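Local coordinates for protein protease (Helicobacter pylori, PDB 5EUF) that probably acts as a zinc-dependent M16 family protease that cleaves the human junctional adhesion molecule JAM-A and so weakens the gastric epithelial barrier, at residues Ala52-His57 against Asp121-Glu126; Leu58-Thr63 against Thr91-Lys96; Gly69-Ile74 against Leu106-Glu111. All coordinates share one frame; numbering follows the deposited sequence.

Interaction 1: Ala52-His57 against Asp121-Glu126. With ZN (zinc ion), chain G.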
loop_
_atom_site.group_PDB
_atom_site.type_symbol
_atom_site.label_atom_id
_atom_site.label_comp_id
_atom_site.label_asym_id
_atom_site.label_seq_id
_atom_site.Cartn_x
_atom_site.Cartn_y
_atom_site.Cartn_z
ATOM N N ALA B 52 9.524 7.705 10.655
ATOM C CA ALA B 52 9.134 8.239 11.955
ATOM C C ALA B 52 9.831 7.473 13.077
ATOM O O ALA B 52 10.247 8.057 14.079
ATOM C CB ALA B 52 7.622 8.184 12.124
ATOM N N HIS B 53 9.964 6.164 12.882
ATOM C CA HIS B 53 10.633 5.287 13.834
ATOM C C HIS B 53 12.149 5.474 13.822
ATOM O O HIS B 53 12.792 5.407 14.867
ATOM C CB HIS B 53 10.283 3.829 13.537
ATOM C CG HIS B 53 10.967 2.842 14.431
ATOM N ND1 HIS B 53 12.109 2.167 14.058
ATOM C CD2 HIS B 53 10.662 2.405 15.676
ATOM C CE1 HIS B 53 12.483 1.362 15.036
ATOM N NE2 HIS B 53 11.623 1.489 16.030
HETATM N N MSE B 54 12.717 5.701 12.640
HETATM C CA MSE B 54 14.154 5.943 12.515
HETATM C C MSE B 54 14.563 7.186 13.302
HETATM O O MSE B 54 15.600 7.197 13.968
HETATM C CB MSE B 54 14.554 6.089 11.042
HETATM C CG MSE B 54 15.998 6.543 10.803
HETATM SE SE MSE B 54 17.373 5.209 11.213
HETATM C CE MSE B 54 18.936 6.180 10.579
ATOM N N LEU B 55 13.731 8.224 13.233
ATOM C CA LEU B 55 13.976 9.471 13.952
ATOM C C LEU B 55 14.078 9.273 15.463
ATOM O O LEU B 55 14.746 10.043 16.150
ATOM C CB LEU B 55 12.877 10.485 13.646
ATOM C CG LEU B 55 12.980 11.192 12.299
ATOM C CD1 LEU B 55 11.852 12.197 12.141
ATOM C CD2 LEU B 55 14.332 11.872 12.172
ATOM N N GLU B 56 13.405 8.248 15.976
ATOM C CA GLU B 56 13.507 7.909 17.390
ATOM C C GLU B 56 14.951 7.564 17.743
ATOM O O GLU B 56 15.471 8.006 18.769
ATOM C CB GLU B 56 12.578 6.741 17.740
ATOM C CG GLU B 56 12.770 6.196 19.148
ATOM C CD GLU B 56 11.957 4.943 19.411
ATOM O OE1 GLU B 56 10.972 4.706 18.681
ATOM O OE2 GLU B 56 12.310 4.191 20.345
ATOM N N HIS B 57 15.596 6.783 16.880
ATOM C CA HIS B 57 16.989 6.399 17.083
ATOM C C HIS B 57 17.925 7.594 16.926
ATOM O O HIS B 57 18.869 7.762 17.699
ATOM C CB HIS B 57 17.395 5.291 16.106
ATOM C CG HIS B 57 16.834 3.943 16.443
ATOM N ND1 HIS B 57 15.498 3.737 16.714
ATOM C CD2 HIS B 57 17.428 2.730 16.543
ATOM C CE1 HIS B 57 15.294 2.457 16.970
ATOM N NE2 HIS B 57 16.449 1.824 16.872
ATOM N N ASP B 121 27.272 10.686 8.753
ATOM C CA ASP B 121 28.067 9.666 9.433
ATOM C C ASP B 121 27.334 9.060 10.630
ATOM O O ASP B 121 27.834 8.135 11.270
ATOM C CB ASP B 121 29.407 10.251 9.886
ATOM C CG ASP B 121 29.241 11.477 10.763
ATOM O OD1 ASP B 121 29.171 12.596 10.213
ATOM O OD2 ASP B 121 29.184 11.322 12.002
ATOM N N GLU B 122 26.153 9.592 10.931
ATOM C CA GLU B 122 25.308 9.054 11.992
ATOM C C GLU B 122 24.123 8.316 11.396
ATOM O O GLU B 122 23.652 7.321 11.946
ATOM C CB GLU B 122 24.820 10.170 12.914
ATOM C CG GLU B 122 25.932 10.911 13.624
ATOM C CD GLU B 122 25.420 12.055 14.472
ATOM O OE1 GLU B 122 24.394 12.667 14.098
ATOM O OE2 GLU B 122 26.044 12.338 15.515
ATOM N N PHE B 123 23.647 8.816 10.263
ATOM C CA PHE B 123 22.508 8.221 9.582
ATOM C C PHE B 123 22.854 6.869 8.962
ATOM O O PHE B 123 22.076 5.919 9.058
ATOM C CB PHE B 123 21.984 9.171 8.504
ATOM C CG PHE B 123 21.240 8.482 7.403
ATOM C CD1 PHE B 123 19.971 7.973 7.619
ATOM C CD2 PHE B 123 21.809 8.340 6.150
ATOM C CE1 PHE B 123 19.287 7.335 6.605
ATOM C CE2 PHE B 123 21.129 7.705 5.133
ATOM C CZ PHE B 123 19.865 7.203 5.360
ATOM N N LEU B 124 24.017 6.788 8.324
ATOM C CA LEU B 124 24.430 5.561 7.645
ATOM C C LEU B 124 24.603 4.360 8.585
ATOM O O LEU B 124 24.074 3.285 8.300
ATOM C CB LEU B 124 25.722 5.798 6.856
ATOM C CG LEU B 124 25.601 6.706 5.630
ATOM C CD1 LEU B 124 26.899 6.721 4.840
ATOM C CD2 LEU B 124 24.440 6.267 4.753
ATOM N N PRO B 125 25.337 4.523 9.706
ATOM C CA PRO B 125 25.467 3.340 10.562
ATOM C C PRO B 125 24.172 2.981 11.283
ATOM O O PRO B 125 23.908 1.799 11.509
ATOM C CB PRO B 125 26.546 3.756 11.567
ATOM C CG PRO B 125 26.429 5.229 11.643
ATOM C CD PRO B 125 26.093 5.668 10.247
ATOM N N GLU B 126 23.376 3.986 11.633
ATOM C CA GLU B 126 22.160 3.752 12.402
ATOM C C GLU B 126 21.105 3.031 11.569
ATOM O O GLU B 126 20.290 2.281 12.106
ATOM C CB GLU B 126 21.601 5.071 12.941
ATOM C CG GLU B 126 20.535 4.904 14.019
ATOM C CD GLU B 126 21.068 4.254 15.289
ATOM O OE1 GLU B 126 22.286 4.354 15.558
ATOM O OE2 GLU B 126 20.263 3.642 16.023
HETATM ZN ZN ZN G . 12.912 0.541 17.827
#
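The imidazole of His57 is met at its edge, in the ring plane, by the carboxylate oxygen OE2 of Glu126 and, near the other end of the ring, by the zinc ion. The closest ring atom to the carboxylate is a carbon: His57 CD2 lies 3.0 Å from Glu126 OE2, while His57 NE2 is 4.3 Å from that oxygen, so no hydrogen bond joins the two groups. Their planes are 53° apart, and the side chains cross at about a right angle. The phenyl ring of Phe123 is approached obliquely by the methyl CE of selenomethionine Met54, which comes within 3.6 Å of Phe123 CD1 and 3.7 Å of Glu126 CB. Met54 starts with CG anti to its backbone nitrogen and then bends at chi2 (71°), which carries the selenium and methyl across to the second helix.

Helix 51-58 carries the inverted zinc motif HxxEH of the M16 peptidases, here His53, Glu56 and His57. His53 NE2 binds the zinc at 2.4 Å, and Glu133, farther along helix 120-139, supplies another ligand. In a near-identical protein His57 is also a ligand and Glu56 the proton acceptor. As modelled, however, His57 NE2 is 3.9 Å from the zinc, too far for a metal bond. The segment axes pass 11.1 Å apart at 114°, a gap spanned by long side chains. At the carboxylate of Glu126 the strong polar partner is Lys61, which forms a salt bridge with OE1, leaving OE2 as the atom beside the imidazole edge.

Interaction 2: Leu58-Thr63 against Thr91-Lys96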
loop_
_atom_site.group_PDB
_atom_site.type_symbol
_atom_site.label_atom_id
_atom_site.label_comp_id
_atom_site.label_asym_id
_atom_site.label_seq_id
_atom_site.Cartn_x
_atom_site.Cartn_y
_atom_site.Cartn_z
ATOM N N LEU B 58 17.652 8.426 15.925
ATOM C CA LEU B 58 18.524 9.550 15.601
ATOM C C LEU B 58 18.371 10.714 16.576
ATOM O O LEU B 58 19.240 11.584 16.656
ATOM C CB LEU B 58 18.257 10.033 14.173
ATOM C CG LEU B 58 18.605 9.042 13.061
ATOM C CD1 LEU B 58 18.373 9.660 11.693
ATOM C CD2 LEU B 58 20.043 8.570 13.201
ATOM N N ASN B 59 17.271 10.723 17.321
ATOM C CA ASN B 59 16.991 11.809 18.258
ATOM C C ASN B 59 17.993 11.854 19.414
ATOM O O ASN B 59 18.123 12.867 20.099
ATOM C CB ASN B 59 15.566 11.681 18.801
ATOM C CG ASN B 59 14.995 13.012 19.258
ATOM O OD1 ASN B 59 14.664 13.870 18.438
ATOM N ND2 ASN B 59 14.866 13.185 20.569
ATOM N N PHE B 60 18.709 10.753 19.618
ATOM C CA PHE B 60 19.696 10.675 20.687
ATOM C C PHE B 60 21.116 10.753 20.137
ATOM O O PHE B 60 22.072 10.320 20.781
ATOM C CB PHE B 60 19.501 9.390 21.492
ATOM C CG PHE B 60 18.148 9.289 22.130
ATOM C CD1 PHE B 60 17.883 9.937 23.326
ATOM C CD2 PHE B 60 17.136 8.565 21.527
ATOM C CE1 PHE B 60 16.635 9.856 23.914
ATOM C CE2 PHE B 60 15.885 8.480 22.110
ATOM C CZ PHE B 60 15.635 9.127 23.306
ATOM N N LYS B 61 21.242 11.310 18.937
ATOM C CA LYS B 61 22.546 11.542 18.337
ATOM C C LYS B 61 22.990 12.974 18.611
ATOM O O LYS B 61 22.418 13.653 19.465
ATOM C CB LYS B 61 22.507 11.263 16.835
ATOM C CG LYS B 61 22.134 9.828 16.487
ATOM C CD LYS B 61 23.153 8.836 17.032
ATOM C CE LYS B 61 22.784 7.405 16.669
ATOM N NZ LYS B 61 23.766 6.413 17.196
ATOM N N SER B 62 24.003 13.434 17.882
ATOM C CA SER B 62 24.629 14.723 18.169
ATOM C C SER B 62 23.717 15.909 17.889
ATOM O O SER B 62 22.903 15.882 16.964
ATOM C CB SER B 62 25.919 14.883 17.366
ATOM O OG SER B 62 25.644 15.014 15.983
ATOM N N THR B 63 23.869 16.946 18.707
ATOM C CA THR B 63 23.181 18.215 18.505
ATOM C C THR B 63 24.208 19.347 18.482
ATOM O O THR B 63 25.400 19.103 18.293
ATOM C CB THR B 63 22.139 18.484 19.605
ATOM O OG1 THR B 63 22.803 18.622 20.866
ATOM C CG2 THR B 63 21.138 17.340 19.688
ATOM N N THR B 91 4.760 10.026 18.376
ATOM C CA THR B 91 6.137 9.794 18.805
ATOM C C THR B 91 6.333 10.401 20.192
ATOM O O THR B 91 5.992 11.563 20.417
ATOM C CB THR B 91 7.159 10.401 17.826
ATOM O OG1 THR B 91 7.028 9.777 16.543
ATOM C CG2 THR B 91 8.572 10.190 18.338
ATOM N N ARG B 92 6.886 9.622 21.118
ATOM C CA ARG B 92 6.910 10.028 22.522
ATOM C C ARG B 92 8.256 9.813 23.214
ATOM O O ARG B 92 8.804 8.711 23.208
ATOM C CB ARG B 92 5.813 9.277 23.278
ATOM C CG ARG B 92 5.784 9.507 24.775
ATOM C CD ARG B 92 4.532 8.881 25.365
ATOM N NE ARG B 92 4.458 9.025 26.814
ATOM C CZ ARG B 92 4.827 8.085 27.678
ATOM N NH1 ARG B 92 4.720 8.305 28.982
ATOM N NH2 ARG B 92 5.300 6.926 27.238
ATOM N N TYR B 93 8.774 10.879 23.819
ATOM C CA TYR B 93 10.009 10.821 24.597
ATOM C C TYR B 93 9.734 11.248 26.036
ATOM O O TYR B 93 8.935 12.156 26.270
ATOM C CB TYR B 93 11.087 11.726 23.991
ATOM C CG TYR B 93 11.371 11.506 22.521
ATOM C CD1 TYR B 93 12.372 10.634 22.110
ATOM C CD2 TYR B 93 10.656 12.189 21.544
ATOM C CE1 TYR B 93 12.641 10.434 20.768
ATOM C CE2 TYR B 93 10.919 11.998 20.199
ATOM C CZ TYR B 93 11.912 11.119 19.815
ATOM O OH TYR B 93 12.177 10.927 18.478
ATOM N N PHE B 94 10.396 10.613 27.001
ATOM C CA PHE B 94 10.228 11.018 28.396
ATOM C C PHE B 94 11.430 10.691 29.279
ATOM O O PHE B 94 12.124 9.695 29.070
ATOM C CB PHE B 94 8.962 10.384 28.993
ATOM C CG PHE B 94 8.990 8.882 29.036
ATOM C CD1 PHE B 94 9.514 8.213 30.134
ATOM C CD2 PHE B 94 8.474 8.137 27.987
ATOM C CE1 PHE B 94 9.539 6.833 30.175
ATOM C CE2 PHE B 94 8.493 6.756 28.023
ATOM C CZ PHE B 94 9.026 6.103 29.118
ATOM N N ILE B 95 11.658 11.546 30.273
ATOM C CA ILE B 95 12.703 11.333 31.268
ATOM C C ILE B 95 12.093 11.104 32.647
ATOM O O ILE B 95 11.262 11.889 33.104
ATOM C CB ILE B 95 13.675 12.533 31.349
ATOM C CG1 ILE B 95 14.453 12.691 30.042
ATOM C CG2 ILE B 95 14.641 12.364 32.507
ATOM C CD1 ILE B 95 15.425 13.852 30.056
ATOM N N LYS B 96 12.504 10.022 33.303
ATOM C CA LYS B 96 12.094 9.747 34.675
ATOM C C LYS B 96 13.138 10.262 35.655
ATOM O O LYS B 96 14.261 9.762 35.687
ATOM C CB LYS B 96 11.881 8.248 34.889
ATOM C CG LYS B 96 10.554 7.726 34.381
ATOM C CD LYS B 96 9.409 8.284 35.202
ATOM C CE LYS B 96 9.519 7.868 36.657
ATOM N NZ LYS B 96 8.370 8.375 37.451
#
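Asn59 lays its amide over one face of the Tyr93 ring, and Phe60 meets the edge of the same ring. The amide and phenol planes differ by 25°, close enough to parallel to count as stacked. Asn59 ND2 stands 3.5 Å above the ring, displaced toward the rim, with Tyr93 CE1 its closest atom. Two features of the asparagine produce this: CB already points at the strand, and chi1 of -155° sets CG opposite the backbone nitrogen, carrying the amide onward over the phenol. Asn59 CB itself rests 3.5 Å from Tyr93 OH. Tyr93 points its CB at the turn, and with CG anti to the carbonyl carbon the ring extends outward from the strand.

These residues join the exit of the zinc-motif helix to the central sheet of the M16 domain. The chain leaves helix 51-58 through a type I beta turn, Leu58 to Lys61, closed by a bond of 3.0 Å from Lys61 N to Leu58 O, whereas Tyr93 belongs to strand 91-98 inside the six-stranded sheet.

The Phe60 and Tyr93 side chains slide past each other in opposite directions. Phe60 CZ approaches Tyr93 CD1 to 3.8 Å. The ring centroids are 5.9 Å apart and the planes 66° apart, an oblique aromatic pair. No hydrogen bond crosses between the segments. The buried phenol hydroxyl is instead hydrogen-bonded to the hydroxyl of Tyr187, and the nearest side-chain atoms of Tyr93 and Glu56, the probable catalytic proton acceptor, are about 4 Å apart.

Interaction 3: Gly69-Ile74 against Leu106-Glu111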
loop_
_atom_site.group_PDB
_atom_site.type_symbol
_atom_site.label_atom_id
_atom_site.label_comp_id
_atom_site.label_asym_id
_atom_site.label_seq_id
_atom_site.Cartn_x
_atom_site.Cartn_y
_atom_site.Cartn_z
ATOM N N GLY B 69 25.006 10.403 22.056
ATOM C CA GLY B 69 24.968 9.567 23.240
ATOM C C GLY B 69 25.245 10.337 24.516
ATOM O O GLY B 69 25.156 9.782 25.611
ATOM N N GLU B 70 25.581 11.617 24.379
ATOM C CA GLU B 70 25.836 12.464 25.539
ATOM C C GLU B 70 24.529 12.781 26.260
ATOM O O GLU B 70 24.524 13.075 27.455
ATOM C CB GLU B 70 26.545 13.758 25.126
ATOM C CG GLU B 70 27.017 14.614 26.294
ATOM C CD GLU B 70 27.687 15.901 25.847
ATOM O OE1 GLU B 70 27.859 16.807 26.691
ATOM O OE2 GLU B 70 28.043 16.005 24.654
ATOM N N PHE B 71 23.424 12.721 25.524
ATOM C CA PHE B 71 22.096 12.861 26.110
ATOM C C PHE B 71 21.889 11.806 27.195
ATOM O O PHE B 71 21.573 12.135 28.339
ATOM C CB PHE B 71 21.019 12.738 25.027
ATOM C CG PHE B 71 19.611 12.954 25.524
ATOM C CD1 PHE B 71 18.908 11.931 26.149
ATOM C CD2 PHE B 71 18.978 14.172 25.341
ATOM C CE1 PHE B 71 17.615 12.128 26.596
ATOM C CE2 PHE B 71 17.681 14.370 25.783
ATOM C CZ PHE B 71 17.001 13.348 26.412
ATOM N N ASP B 72 22.073 10.541 26.825
ATOM C CA ASP B 72 21.893 9.427 27.751
ATOM C C ASP B 72 22.855 9.515 28.935
ATOM O O ASP B 72 22.459 9.303 30.084
ATOM C CB ASP B 72 22.073 8.090 27.025
ATOM C CG ASP B 72 20.887 7.738 26.143
ATOM O OD1 ASP B 72 19.735 7.955 26.576
ATOM O OD2 ASP B 72 21.105 7.245 25.016
ATOM N N LYS B 73 24.115 9.834 28.644
ATOM C CA LYS B 73 25.141 9.939 29.676
ATOM C C LYS B 73 24.757 10.968 30.737
ATOM O O LYS B 73 24.872 10.709 31.932
ATOM C CB LYS B 73 26.491 10.303 29.054
ATOM N N ILE B 74 24.291 12.128 30.287
ATOM C CA ILE B 74 23.858 13.187 31.190
ATOM C C ILE B 74 22.660 12.746 32.032
ATOM O O ILE B 74 22.639 12.958 33.248
ATOM C CB ILE B 74 23.495 14.472 30.416
ATOM C CG1 ILE B 74 24.763 15.158 29.906
ATOM C CG2 ILE B 74 22.702 15.427 31.291
ATOM C CD1 ILE B 74 24.507 16.462 29.184
ATOM N N LEU B 106 14.545 19.602 30.656
ATOM C CA LEU B 106 13.948 20.494 29.671
ATOM C C LEU B 106 15.004 21.036 28.713
ATOM O O LEU B 106 14.738 21.221 27.526
ATOM C CB LEU B 106 13.219 21.645 30.365
ATOM C CG LEU B 106 11.905 21.250 31.040
ATOM C CD1 LEU B 106 11.215 22.456 31.650
ATOM C CD2 LEU B 106 10.998 20.562 30.035
ATOM N N GLU B 107 16.199 21.287 29.238
ATOM C CA GLU B 107 17.315 21.759 28.426
ATOM C C GLU B 107 17.699 20.723 27.379
ATOM O O GLU B 107 17.875 21.046 26.204
ATOM C CB GLU B 107 18.520 22.087 29.311
ATOM C CG GLU B 107 19.778 22.464 28.542
ATOM C CD GLU B 107 20.937 22.823 29.456
ATOM O OE1 GLU B 107 20.782 22.727 30.692
ATOM O OE2 GLU B 107 22.007 23.202 28.935
ATOM N N LEU B 108 17.818 19.474 27.820
ATOM C CA LEU B 108 18.186 18.370 26.942
ATOM C C LEU B 108 17.167 18.148 25.826
ATOM O O LEU B 108 17.531 17.816 24.698
ATOM C CB LEU B 108 18.347 17.084 27.749
ATOM C CG LEU B 108 19.498 17.009 28.746
ATOM C CD1 LEU B 108 19.564 15.616 29.336
ATOM C CD2 LEU B 108 20.806 17.375 28.073
ATOM N N PHE B 109 15.890 18.321 26.150
ATOM C CA PHE B 109 14.828 18.108 25.176
ATOM C C PHE B 109 14.743 19.263 24.186
ATOM O O PHE B 109 14.441 19.058 23.010
ATOM C CB PHE B 109 13.486 17.910 25.879
ATOM C CG PHE B 109 13.232 16.493 26.304
ATOM C CD1 PHE B 109 13.645 15.436 25.512
ATOM C CD2 PHE B 109 12.585 16.217 27.497
ATOM C CE1 PHE B 109 13.414 14.129 25.899
ATOM C CE2 PHE B 109 12.350 14.912 27.889
ATOM C CZ PHE B 109 12.765 13.868 27.089
ATOM N N ALA B 110 15.013 20.474 24.659
ATOM C CA ALA B 110 15.067 21.628 23.772
ATOM C C ALA B 110 16.274 21.492 22.854
ATOM O O ALA B 110 16.257 21.934 21.704
ATOM C CB ALA B 110 15.137 22.916 24.569
ATOM N N GLU B 111 17.315 20.859 23.381
ATOM C CA GLU B 111 18.558 20.642 22.655
ATOM C C GLU B 111 18.376 19.701 21.456
ATOM O O GLU B 111 19.113 19.787 20.475
ATOM C CB GLU B 111 19.619 20.085 23.610
ATOM C CG GLU B 111 21.013 20.006 23.032
ATOM C CD GLU B 111 21.592 21.371 22.720
ATOM O OE1 GLU B 111 21.298 22.329 23.468
ATOM O OE2 GLU B 111 22.338 21.483 21.724
#
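An antiparallel pair of helices, 70-77 and 102-113, meets here through Phe71 and Ile74 on one side and Leu108 and Phe109 on the other, forming an apolar seam. The axes of the two short segments run at 173° and come within 11.1 Å of each other. Leu108 sits in the middle: Phe71 CE2 touches Leu108 CB at 3.4 Å, while Leu108 CD1 lies over one face of the phenyl ring, 4.2 Å above its plane and offset toward the rim. At the ring edge, in plane, is the carbonyl oxygen of Leu108.

Both helices cover the same side of the six-stranded sheet of the M16 domain. Phe109 reaches down to Val33 and Val35 of strand 30-37, and with Phe71 it also packs on Ile95 of strand 91-98.

A chi1 of -176° swings the Phe71 ring away from its own backbone N and toward the second helix, where its CZ meets Phe109 CE1 at 3.7 Å. These two rings form an oblique aromatic pair, their planes 44° apart. On the next turn of helix 70-77, Ile74 points CB at the partner helix and puts CG2 3.7 Å from Leu108 CD1. The Ile74 CD1 methyl faces the other leucine branch, CD2, at 4.0 Å.

Overall arrangement
The three contacts lie on one side of the chain's centre, within one M16 domain. Interactions 2 and 3 have centres about 8 Å apart and both are buried; interaction 3 is wholly apolar and aromatic, while interaction 2 adds an amide stacked on a phenol ring. They touch where the Phe60 and Phe71 rings meet edge-to-face and Thr63 is probably hydrogen-bonded to Glu111. Interaction 1 is partly buried and mixes a methyl-aromatic contact with the polar groups of the zinc site. Segment 58-63 continues helix 51-58 of interaction 1, and strand 91-98 of interaction 2 leads into helix 102-113 of interaction 3. Interactions 1 and 3 do not touch, their nearest atoms being about 7 Å apart; segment 58-63 has partners in both.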